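Local coordinates for ATPase associated with various cellular activities, AAA_5 (Staphylothermus marinus, PDB 6N0S), which probably recognises nucleic acid through its N-terminal PUA-like EVE domain, as part of an McrB restriction protein whose AAA+ portion probably binds and hydrolyses ATP, at residues L7-Y12 with I45-E50; W19-L24 with D114-A119; I27-W32 with K101-N106; I74-L79 with R141-P146. All blocks are in the same frame, centred on the assembly; numbering follows the deposited sequence.

Interaction 1: L7-Y12 with I45-E50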
# COMPACT_ATOMS: atom_id res chain seq x y z
N LEU A 7 13.50 6.17 -0.67
CA LEU A 7 13.32 5.71 -2.04
C LEU A 7 12.92 6.86 -2.94
O LEU A 7 13.37 6.96 -4.08
CB LEU A 7 12.27 4.59 -2.09
CG LEU A 7 12.06 4.00 -3.47
CD1 LEU A 7 13.39 3.48 -4.00
CD2 LEU A 7 11.03 2.90 -3.45
N GLY A 8 12.09 7.77 -2.43
CA GLY A 8 11.73 8.94 -3.20
C GLY A 8 11.01 9.92 -2.31
O GLY A 8 10.86 9.72 -1.09
N PHE A 9 10.56 10.99 -2.95
CA PHE A 9 9.93 12.14 -2.31
C PHE A 9 8.82 12.58 -3.25
O PHE A 9 9.10 12.94 -4.40
CB PHE A 9 10.96 13.28 -2.07
CG PHE A 9 10.36 14.49 -1.43
CD1 PHE A 9 9.93 14.44 -0.12
CD2 PHE A 9 10.19 15.66 -2.15
CE1 PHE A 9 9.36 15.54 0.48
CE2 PHE A 9 9.60 16.79 -1.56
CZ PHE A 9 9.19 16.72 -0.24
N SER A 10 7.55 12.44 -2.85
CA SER A 10 6.48 12.68 -3.81
C SER A 10 5.15 12.78 -3.11
O SER A 10 4.94 12.20 -2.03
CB SER A 10 6.40 11.57 -4.87
OG SER A 10 5.37 11.81 -5.82
N LYS A 11 4.24 13.51 -3.74
CA LYS A 11 2.87 13.54 -3.28
C LYS A 11 2.10 12.30 -3.73
O LYS A 11 1.01 12.05 -3.21
CB LYS A 11 2.17 14.81 -3.78
CG LYS A 11 0.82 15.09 -3.07
CD LYS A 11 0.14 16.36 -3.55
CE LYS A 11 -1.23 16.54 -2.90
NZ LYS A 11 -1.16 17.03 -1.48
N TYR A 12 2.63 11.54 -4.68
CA TYR A 12 1.94 10.44 -5.33
C TYR A 12 2.77 9.18 -5.16
O TYR A 12 3.95 9.18 -5.53
CB TYR A 12 1.71 10.75 -6.80
CG TYR A 12 1.04 12.09 -6.96
CD1 TYR A 12 -0.34 12.22 -6.76
CD2 TYR A 12 1.77 13.23 -7.26
CE1 TYR A 12 -0.97 13.44 -6.88
CE2 TYR A 12 1.15 14.47 -7.39
CZ TYR A 12 -0.21 14.56 -7.20
OH TYR A 12 -0.82 15.78 -7.32
N ILE A 45 7.92 7.77 2.44
CA ILE A 45 6.52 8.18 2.46
C ILE A 45 6.23 9.01 3.71
O ILE A 45 5.46 9.98 3.66
CB ILE A 45 5.60 6.95 2.29
CG1 ILE A 45 4.23 7.41 1.74
CG2 ILE A 45 5.48 6.20 3.54
CD1 ILE A 45 3.42 6.24 1.08
N ARG A 46 6.84 8.66 4.85
CA ARG A 46 6.67 9.47 6.05
C ARG A 46 7.14 10.91 5.82
O ARG A 46 6.45 11.87 6.19
CB ARG A 46 7.45 8.85 7.22
CG ARG A 46 6.78 8.91 8.58
CD ARG A 46 7.55 8.12 9.65
NE ARG A 46 8.91 8.61 9.88
CZ ARG A 46 10.03 7.98 9.53
NH1 ARG A 46 10.00 6.79 8.93
NH2 ARG A 46 11.20 8.54 9.80
N TYR A 47 8.30 11.08 5.18
CA TYR A 47 8.81 12.42 4.91
C TYR A 47 7.95 13.14 3.88
O TYR A 47 7.75 14.36 3.97
CB TYR A 47 10.27 12.32 4.45
CG TYR A 47 10.91 13.65 4.14
CD1 TYR A 47 11.18 14.57 5.14
CD2 TYR A 47 11.25 13.98 2.84
CE1 TYR A 47 11.78 15.80 4.85
CE2 TYR A 47 11.84 15.19 2.53
CZ TYR A 47 12.11 16.10 3.54
OH TYR A 47 12.68 17.31 3.22
N SER A 48 7.42 12.40 2.90
CA SER A 48 6.51 13.00 1.93
C SER A 48 5.25 13.50 2.61
O SER A 48 4.74 14.58 2.28
CB SER A 48 6.15 11.97 0.84
OG SER A 48 7.29 11.58 0.06
N LEU A 49 4.69 12.71 3.52
CA LEU A 49 3.48 13.13 4.21
C LEU A 49 3.72 14.40 4.99
O LEU A 49 2.87 15.30 5.01
CB LEU A 49 3.00 12.03 5.15
CG LEU A 49 1.79 12.40 5.99
CD1 LEU A 49 0.62 12.64 5.07
CD2 LEU A 49 1.47 11.33 6.97
N GLU A 50 4.88 14.49 5.65
CA GLU A 50 5.22 15.66 6.45
C GLU A 50 5.27 16.91 5.59
O GLU A 50 4.74 17.96 5.97
CB GLU A 50 6.56 15.43 7.16
CG GLU A 50 6.96 16.48 8.20
CD GLU A 50 8.49 16.74 8.27
OE1 GLU A 50 8.91 17.93 8.20
OE2 GLU A 50 9.27 15.77 8.37

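Interaction 2: W19-L24 with D114-A119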
# COMPACT_ATOMS: atom_id res chain seq x y z
N TRP A 19 1.52 -10.43 -3.84
CA TRP A 19 1.50 -11.75 -3.26
C TRP A 19 0.09 -12.32 -3.35
O TRP A 19 -0.88 -11.57 -3.49
CB TRP A 19 2.00 -11.71 -1.80
CG TRP A 19 3.42 -11.16 -1.68
CD1 TRP A 19 3.78 -9.85 -1.44
CD2 TRP A 19 4.67 -11.88 -1.82
NE1 TRP A 19 5.16 -9.73 -1.42
CE2 TRP A 19 5.72 -10.95 -1.66
CE3 TRP A 19 4.99 -13.22 -2.07
CZ2 TRP A 19 7.06 -11.32 -1.72
CZ3 TRP A 19 6.32 -13.59 -2.13
CH2 TRP A 19 7.35 -12.64 -1.96
N ILE A 20 -0.02 -13.65 -3.30
CA ILE A 20 -1.35 -14.26 -3.36
C ILE A 20 -2.14 -13.78 -2.17
O ILE A 20 -1.63 -13.73 -1.05
CB ILE A 20 -1.25 -15.80 -3.38
CG1 ILE A 20 -0.57 -16.29 -4.65
CG2 ILE A 20 -2.68 -16.45 -3.27
CD1 ILE A 20 0.03 -17.67 -4.50
N LEU A 21 -3.39 -13.41 -2.40
CA LEU A 21 -4.26 -12.88 -1.37
C LEU A 21 -5.61 -13.56 -1.45
O LEU A 21 -6.04 -13.93 -2.53
CB LEU A 21 -4.46 -11.37 -1.52
CG LEU A 21 -3.27 -10.48 -1.19
CD1 LEU A 21 -3.62 -9.04 -1.55
CD2 LEU A 21 -2.88 -10.63 0.28
N PRO A 22 -6.30 -13.74 -0.32
CA PRO A 22 -7.65 -14.32 -0.36
C PRO A 22 -8.72 -13.33 -0.77
O PRO A 22 -9.87 -13.73 -0.98
CB PRO A 22 -7.86 -14.78 1.08
CG PRO A 22 -7.05 -13.79 1.89
CD PRO A 22 -5.81 -13.58 1.06
N THR A 23 -8.39 -12.05 -0.88
CA THR A 23 -9.38 -11.02 -1.18
C THR A 23 -8.62 -9.76 -1.56
O THR A 23 -7.46 -9.61 -1.19
CB THR A 23 -10.28 -10.72 0.04
OG1 THR A 23 -11.25 -9.73 -0.31
CG2 THR A 23 -9.46 -10.20 1.20
N LEU A 24 -9.29 -8.86 -2.29
CA LEU A 24 -8.81 -7.50 -2.52
C LEU A 24 -9.64 -6.46 -1.78
O LEU A 24 -9.40 -5.26 -1.94
CB LEU A 24 -8.82 -7.17 -4.03
CG LEU A 24 -8.06 -8.17 -4.92
CD1 LEU A 24 -8.21 -7.83 -6.40
CD2 LEU A 24 -6.60 -8.26 -4.55
N ASP A 114 -8.75 -14.24 8.70
CA ASP A 114 -7.88 -15.34 9.11
C ASP A 114 -6.99 -15.77 7.94
O ASP A 114 -5.77 -15.94 8.09
CB ASP A 114 -8.69 -16.55 9.62
CG ASP A 114 -9.60 -16.28 10.85
OD1 ASP A 114 -9.36 -15.34 11.64
OD2 ASP A 114 -10.54 -17.11 11.06
N GLN A 115 -7.57 -15.94 6.75
CA GLN A 115 -6.80 -16.38 5.59
C GLN A 115 -5.77 -15.34 5.18
O GLN A 115 -4.70 -15.70 4.70
CB GLN A 115 -7.71 -16.67 4.42
CG GLN A 115 -8.57 -17.94 4.60
CD GLN A 115 -9.88 -17.90 3.84
OE1 GLN A 115 -9.99 -17.26 2.80
NE2 GLN A 115 -10.89 -18.57 4.38
N TYR A 116 -6.09 -14.05 5.33
CA TYR A 116 -5.16 -12.99 4.96
C TYR A 116 -3.89 -13.10 5.78
O TYR A 116 -2.78 -13.14 5.23
CB TYR A 116 -5.86 -11.64 5.14
CG TYR A 116 -5.03 -10.39 4.93
CD1 TYR A 116 -4.72 -9.91 3.66
CD2 TYR A 116 -4.59 -9.68 6.02
CE1 TYR A 116 -3.98 -8.74 3.50
CE2 TYR A 116 -3.87 -8.54 5.89
CZ TYR A 116 -3.55 -8.07 4.63
OH TYR A 116 -2.82 -6.92 4.61
N PHE A 117 -4.02 -13.21 7.10
CA PHE A 117 -2.86 -13.23 7.97
C PHE A 117 -2.02 -14.48 7.77
O PHE A 117 -0.78 -14.41 7.80
CB PHE A 117 -3.30 -13.07 9.42
CG PHE A 117 -3.77 -11.69 9.75
CD1 PHE A 117 -3.01 -10.59 9.36
CD2 PHE A 117 -4.94 -11.47 10.42
CE1 PHE A 117 -3.43 -9.31 9.64
CE2 PHE A 117 -5.35 -10.20 10.71
CZ PHE A 117 -4.58 -9.11 10.31
N ILE A 118 -2.66 -15.62 7.55
CA ILE A 118 -1.93 -16.86 7.28
C ILE A 118 -1.10 -16.72 6.02
O ILE A 118 0.04 -17.19 5.95
CB ILE A 118 -2.90 -18.06 7.18
CG1 ILE A 118 -3.05 -18.76 8.50
CG2 ILE A 118 -2.41 -19.12 6.23
CD1 ILE A 118 -3.76 -18.00 9.44
N ALA A 119 -1.67 -16.09 4.99
CA ALA A 119 -0.94 -15.89 3.75
C ALA A 119 0.24 -14.94 3.95
O ALA A 119 1.36 -15.23 3.51
CB ALA A 119 -1.89 -15.36 2.68

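Interaction 3: I27-W32 with K101-N106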
# COMPACT_ATOMS: atom_id res chain seq x y z
N ILE A 27 -8.08 -3.61 0.26
CA ILE A 27 -7.16 -2.68 -0.41
C ILE A 27 -7.82 -1.32 -0.45
O ILE A 27 -8.98 -1.19 -0.86
CB ILE A 27 -6.79 -3.18 -1.81
CG1 ILE A 27 -5.93 -4.43 -1.67
CG2 ILE A 27 -5.93 -2.08 -2.57
CD1 ILE A 27 -5.58 -5.11 -2.98
N GLY A 28 -7.09 -0.30 0.02
CA GLY A 28 -7.64 1.02 0.14
C GLY A 28 -7.93 1.44 1.55
O GLY A 28 -8.24 2.62 1.78
N LEU A 29 -7.77 0.54 2.53
CA LEU A 29 -8.00 0.85 3.93
C LEU A 29 -6.75 1.18 4.71
O LEU A 29 -6.80 2.01 5.64
CB LEU A 29 -8.71 -0.33 4.60
CG LEU A 29 -10.05 -0.71 4.01
CD1 LEU A 29 -10.58 -1.92 4.79
CD2 LEU A 29 -11.02 0.45 4.05
N THR A 30 -5.64 0.50 4.43
CA THR A 30 -4.41 0.77 5.16
C THR A 30 -3.22 0.51 4.26
O THR A 30 -3.34 -0.08 3.19
CB THR A 30 -4.23 -0.08 6.43
OG1 THR A 30 -4.00 -1.45 6.05
CG2 THR A 30 -5.45 -0.00 7.33
N LEU A 31 -2.08 1.03 4.73
CA LEU A 31 -0.75 0.65 4.30
C LEU A 31 -0.02 0.16 5.52
O LEU A 31 -0.02 0.83 6.55
CB LEU A 31 0.03 1.83 3.71
CG LEU A 31 -0.62 2.63 2.58
CD1 LEU A 31 0.33 3.79 2.15
CD2 LEU A 31 -0.99 1.78 1.39
N TRP A 32 0.63 -0.99 5.41
CA TRP A 32 1.34 -1.50 6.56
C TRP A 32 2.39 -2.48 6.08
O TRP A 32 2.28 -3.03 4.99
CB TRP A 32 0.36 -2.15 7.55
CG TRP A 32 -0.20 -3.44 7.09
CD1 TRP A 32 -1.33 -3.64 6.35
CD2 TRP A 32 0.33 -4.73 7.35
NE1 TRP A 32 -1.53 -4.97 6.13
CE2 TRP A 32 -0.52 -5.67 6.73
CE3 TRP A 32 1.46 -5.18 8.04
CZ2 TRP A 32 -0.28 -7.03 6.79
CZ3 TRP A 32 1.70 -6.53 8.09
CH2 TRP A 32 0.83 -7.45 7.47
N LYS A 101 -9.65 -5.52 13.50
CA LYS A 101 -10.75 -4.62 13.83
C LYS A 101 -11.10 -3.73 12.65
O LYS A 101 -12.28 -3.57 12.30
CB LYS A 101 -10.39 -3.78 15.06
CG LYS A 101 -11.37 -2.65 15.34
CD LYS A 101 -11.10 -2.04 16.71
CE LYS A 101 -11.69 -0.65 16.84
NZ LYS A 101 -13.11 -0.60 16.37
N ILE A 102 -10.10 -3.14 11.99
CA ILE A 102 -10.41 -2.28 10.85
C ILE A 102 -11.11 -3.07 9.76
O ILE A 102 -12.08 -2.60 9.15
CB ILE A 102 -9.14 -1.59 10.34
CG1 ILE A 102 -8.64 -0.58 11.36
CG2 ILE A 102 -9.44 -0.86 9.05
CD1 ILE A 102 -7.18 -0.16 11.18
N PHE A 103 -10.61 -4.27 9.45
CA PHE A 103 -11.20 -5.02 8.35
C PHE A 103 -12.64 -5.46 8.69
O PHE A 103 -13.54 -5.38 7.85
CB PHE A 103 -10.30 -6.21 7.98
CG PHE A 103 -8.92 -5.85 7.40
CD1 PHE A 103 -8.58 -4.55 7.03
CD2 PHE A 103 -7.98 -6.84 7.21
CE1 PHE A 103 -7.30 -4.26 6.50
CE2 PHE A 103 -6.73 -6.57 6.69
CZ PHE A 103 -6.39 -5.29 6.33
N LEU A 104 -12.88 -5.91 9.94
CA LEU A 104 -14.24 -6.31 10.34
C LEU A 104 -15.20 -5.12 10.28
O LEU A 104 -16.30 -5.24 9.74
CB LEU A 104 -14.27 -6.91 11.76
CG LEU A 104 -13.67 -8.32 11.97
CD1 LEU A 104 -13.36 -8.61 13.46
CD2 LEU A 104 -14.54 -9.43 11.39
N ASP A 105 -14.77 -3.96 10.76
CA ASP A 105 -15.62 -2.77 10.68
C ASP A 105 -15.91 -2.33 9.26
O ASP A 105 -16.80 -1.50 9.06
CB ASP A 105 -14.99 -1.59 11.43
CG ASP A 105 -14.86 -1.84 12.93
OD1 ASP A 105 -15.23 -2.94 13.41
OD2 ASP A 105 -14.37 -0.93 13.64
N ASN A 106 -15.20 -2.87 8.26
CA ASN A 106 -15.43 -2.53 6.86
C ASN A 106 -16.11 -3.65 6.11
O ASN A 106 -16.19 -3.63 4.88
CB ASN A 106 -14.10 -2.12 6.19
CG ASN A 106 -13.73 -0.70 6.50
OD1 ASN A 106 -14.09 0.20 5.77
ND2 ASN A 106 -13.09 -0.47 7.65

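Interaction 4: I74-L79 with R141-P146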
# COMPACT_ATOMS: atom_id res chain seq x y z
N ILE A 74 -6.16 -0.62 -9.63
CA ILE A 74 -7.58 -0.83 -9.40
C ILE A 74 -8.29 0.37 -8.77
O ILE A 74 -9.52 0.46 -8.85
CB ILE A 74 -7.84 -2.10 -8.55
CG1 ILE A 74 -7.24 -1.97 -7.14
CG2 ILE A 74 -7.36 -3.36 -9.31
CD1 ILE A 74 -7.74 -3.10 -6.21
N GLY A 75 -7.57 1.28 -8.13
CA GLY A 75 -8.23 2.41 -7.49
C GLY A 75 -7.22 3.28 -6.80
O GLY A 75 -6.01 3.03 -6.86
N GLU A 76 -7.73 4.30 -6.11
CA GLU A 76 -6.84 5.19 -5.39
C GLU A 76 -7.50 5.68 -4.11
O GLU A 76 -8.71 5.57 -3.93
CB GLU A 76 -6.42 6.38 -6.28
CG GLU A 76 -7.56 7.15 -6.92
CD GLU A 76 -7.03 8.37 -7.66
OE1 GLU A 76 -6.80 9.40 -6.98
OE2 GLU A 76 -6.79 8.25 -8.88
N SER A 77 -6.66 6.18 -3.21
CA SER A 77 -7.11 6.65 -1.91
C SER A 77 -6.22 7.81 -1.48
O SER A 77 -5.32 8.23 -2.21
CB SER A 77 -7.07 5.53 -0.86
OG SER A 77 -5.76 5.08 -0.72
N VAL A 78 -6.42 8.26 -0.24
CA VAL A 78 -5.77 9.44 0.29
C VAL A 78 -5.14 9.08 1.63
O VAL A 78 -5.77 8.41 2.46
CB VAL A 78 -6.77 10.62 0.45
CG1 VAL A 78 -6.11 11.81 1.09
CG2 VAL A 78 -7.32 11.04 -0.90
N LEU A 79 -3.90 9.49 1.82
CA LEU A 79 -3.17 9.31 3.07
C LEU A 79 -2.93 10.69 3.68
O LEU A 79 -2.08 11.44 3.19
CB LEU A 79 -1.86 8.57 2.81
CG LEU A 79 -0.81 8.56 3.91
CD1 LEU A 79 -1.37 8.15 5.14
CD2 LEU A 79 0.35 7.62 3.56
N ARG A 141 -11.48 4.72 -3.70
CA ARG A 141 -12.49 4.58 -4.72
C ARG A 141 -11.92 3.71 -5.83
O ARG A 141 -10.82 3.94 -6.32
CB ARG A 141 -12.95 5.95 -5.24
CG ARG A 141 -14.39 5.98 -5.83
CD ARG A 141 -15.53 5.73 -4.79
NE ARG A 141 -15.63 6.77 -3.76
CZ ARG A 141 -16.43 6.72 -2.68
NH1 ARG A 141 -17.23 5.68 -2.46
NH2 ARG A 141 -16.43 7.72 -1.81
N LYS A 142 -12.68 2.71 -6.20
CA LYS A 142 -12.31 1.75 -7.21
C LYS A 142 -12.49 2.37 -8.58
O LYS A 142 -13.51 3.01 -8.84
CB LYS A 142 -13.18 0.49 -7.08
CG LYS A 142 -12.90 -0.62 -8.09
CD LYS A 142 -13.98 -1.74 -8.03
CE LYS A 142 -13.75 -2.84 -9.08
NZ LYS A 142 -12.36 -3.39 -9.14
N TYR A 143 -11.51 2.17 -9.46
CA TYR A 143 -11.66 2.65 -10.83
C TYR A 143 -12.78 1.85 -11.52
O TYR A 143 -12.83 0.62 -11.42
CB TYR A 143 -10.37 2.49 -11.64
CG TYR A 143 -9.20 3.41 -11.21
CD1 TYR A 143 -9.41 4.72 -10.84
CD2 TYR A 143 -7.88 2.93 -11.18
CE1 TYR A 143 -8.36 5.54 -10.44
CE2 TYR A 143 -6.83 3.74 -10.80
CZ TYR A 143 -7.07 5.04 -10.44
OH TYR A 143 -6.00 5.85 -10.04
N GLU A 144 -13.62 2.55 -12.27
CA GLU A 144 -14.69 1.86 -12.98
C GLU A 144 -14.17 1.10 -14.18
O GLU A 144 -14.75 0.08 -14.56
CB GLU A 144 -15.78 2.85 -13.36
CG GLU A 144 -16.46 3.38 -12.09
CD GLU A 144 -17.89 3.84 -12.32
OE1 GLU A 144 -18.27 3.97 -13.51
OE2 GLU A 144 -18.61 4.07 -11.32
N ASN A 145 -13.09 1.55 -14.79
CA ASN A 145 -12.34 0.70 -15.71
C ASN A 145 -10.97 0.43 -15.09
O ASN A 145 -10.17 1.37 -14.98
CB ASN A 145 -12.17 1.33 -17.10
CG ASN A 145 -13.39 2.13 -17.54
OD1 ASN A 145 -13.37 3.38 -17.57
ND2 ASN A 145 -14.44 1.42 -17.90
N PRO A 146 -10.65 -0.79 -14.68
CA PRO A 146 -9.29 -1.07 -14.20
C PRO A 146 -8.25 -0.65 -15.23
O PRO A 146 -8.38 -0.92 -16.43
CB PRO A 146 -9.30 -2.58 -13.94
CG PRO A 146 -10.76 -2.91 -13.72
CD PRO A 146 -11.52 -1.97 -14.62
O HOH W 1 -10.73 -1.27 -10.62

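Interaction 1: L7-Y12 with I45-E50
In this EVE-like domain the loop leading into strand 12-17 is fastened to helix 39-52, where Ser-10 meets Ser-48 and the ring of Phe-9 meets that of Tyr-47. The polar link is a single bond: Ser-10 N donates to Ser-48 OG at 3.0 Å, and it is nearly straight, with 169° at the hydrogen. Ser-48 OG stands anti to its own carbonyl carbon. From there it also bonds to Gly-44 O one turn back in the helix, so the hydroxyl serves helix and loop together. The helix brings Ser-48 close enough that its CB lies 3.1 Å from Ser-10 O. The side chain of Ser-10 starts away from the helix, and its OG accepts from Tyr-12 N at 3.0 Å, an ST turn, and also bonds to Ile-169 O.

Outside the serines the rings of Phe-9 and Tyr-47 meet obliquely, with planes at 43° and centroids 5.0 Å apart. Each ring uses one side, CD1 and CE1 of Phe-9 against CD2 and CE2 of Tyr-47. The nearest pair, Phe-9 CE1 and Tyr-47 CE2, is tight at 3.2 Å. With an alanine in place of Tyr-47, the CD1-CE1 side of Phe-9 would probably lose this partner and the ring would be freer to turn. Phe-9 also meets Phe-52 near the end of helix 39-52, and Tyr-47 touches Pro-2. Ser-48 and Ile-45 rest on Leu-55 of strand 54-61, while Ser-10 touches Pro-168 of strand 166-169, so the loop runs between the helix and an edge of the five-stranded sheet.

Interaction 2: W19-L24 with D114-A119
Pro-22 packs its ring against the turn of helix 110-124 that carries Gln-115 and Tyr-116. Pro-22 CG comes within 3.6 Å of Tyr-116 N, a van der Waals approach to the helix backbone. Pro-22 CB lies 3.8 Å from Gln-115 CB. The amide oxygen of Gln-115 also reaches this ring, with OE1 3.7 Å from Pro-22 CB. Beside it Leu-21 runs alongside Tyr-116, both side chains pointing the same way. The CD2 methyl of Leu-21 sits 3.9 Å from Tyr-116 CE1 and approaches the ring obliquely. One turn farther along the helix, the methyl of Ala-119 lies 4.1 Å from Ile-20 O.

The next shell fixes the tyrosine. Its CG is anti to the backbone N, chi1 174°, which turns the ring off the helix beside Leu-21. Its hydroxyl is hydrogen-bonded to Trp-32 NE1, and its ring meets those of His-26 and Phe-103 edge-to-face. On the loop side, Thr-23 OG1 bonds to Asp-25 N just beyond Pro-22. A sulfate ion, probably from the crystallisation liquor, lies about 4 Å from the Tyr-116 side chain and may mark a pocket.

No hydrogen bond joins the two segments. The loop between strands 12-17 and 30-34 is therefore held to the helix by shape and apolar contact, while the polar end of Tyr-116 is engaged elsewhere.

Interaction 3: I27-W32 with K101-N106
Leu-29 and Asn-106 point at each other from opposite directions, one from the approach to strand 30-34 and the other from just beyond helix 92-105. Both methyls of Leu-29 lie against the amide. CD1 and CD2 are each 3.8 Å from Asn-106 CG, and CD2 is 3.5 Å from Asn-106 OD1. The amide is held in this rotation by its nitrogen: Asn-106 ND2 donates to Ile-102 O at 2.8 Å, with 172° at the hydrogen, and the acceptor lies close to the amide plane. The oxygen is thus the end turned to the leucine.

Phe-103 leaves the helix beside this pair. Its CG is anti to the carbonyl carbon, chi1 -66°, and the ring reaches across so that CD1 comes 4.0 Å from Leu-29 CD1, obliquely. Farther along the same ring Thr-30 OG1 lies at the edge, 4.4 Å from Phe-103 CE1. The methyl of Thr-30 faces the helix too, with CG2 4.2 Å from Ile-102 CD1.

An alanine at Leu-29 is likely to open a gap between the Asn-106 amide and the Phe-103 ring, leaving both without their apolar neighbour.

Around this contact, Thr-30 also touches Leu-99 of the helix and Leu-134 of strand 132-136. Ile-102 rests on Arg-136 of that strand, and Phe-103 on Ile-113 of helix 110-124. Helix 92-105 thus packs on both the three-stranded sheet and helix 110-124, and Trp-32 reaches both helices.

Interaction 4: I74-L79 with R141-P146
Tyr-143 OH donates to Glu-76 OE2 at 2.8 Å, tying together the antiparallel strands 138-148 and 72-80 at one border of the five-stranded mixed sheet. The carboxylate oxygen lies in the ring plane at its edge. The hydroxyl meets OE2 on its anti side, tilted 28° out of the carboxylate plane, and the carboxylate and ring planes are 81° apart. Further bonds grip the carboxylate: OE2 also pairs with His-178 ND1, and OE1 with Tyr-174 OH. Both partners lie on helix 171-178, so the glutamate links sheet and helix. Three polar partners hold the carboxylate, which probably fixes its rotation.

Along the backbone, Glu-76 and Arg-141 form a hydrogen-bonded pair, with Arg-141 N to Glu-76 O at 2.9 Å and Glu-76 N to Arg-141 O at 3.1 Å. Tyr-143 N donates to Ile-74 O at 2.7 Å. Between them Gly-75 and Lys-142 are a non-hydrogen-bonded pair.

Packing centres on Gly-75. Its CA sits over the face of the Tyr-143 ring, 3.8 Å from the centroid, a CH-pi contact. Lacking a side chain, Gly-75 can bring its CA to 3.2 Å from Arg-141 O on the opposing strand.

Beside Tyr-143, one water donates to Ile-74 O and to Tyr-143 O, and accepts from Lys-142 NZ at 3.1 Å.

Overall arrangement
Interactions 2 and 3 are neighbours, with centres 13 Å apart. They meet at Tyr-116 OH and Trp-32 NE1, 2.8 Å apart, and where Tyr-116 CE2 packs 3.6 Å from Phe-103 CE2. The sulfate ion lies near this tyrosine. Interaction 3 also reaches the large sheet. Leu-31 CD1 lies 4.1 Å from Ile-45 CD1 of interaction 1 and 4.1 Å from Leu-79 CD2 of interaction 4, so these three share an apolar core. Leu-49 CD1 adds a 3.5 Å approach to Leu-79 O. Interactions 1 and 2 do not touch. Their centres are 27 Å apart, on opposite sides of the domain's centre, and interaction 3 touches both.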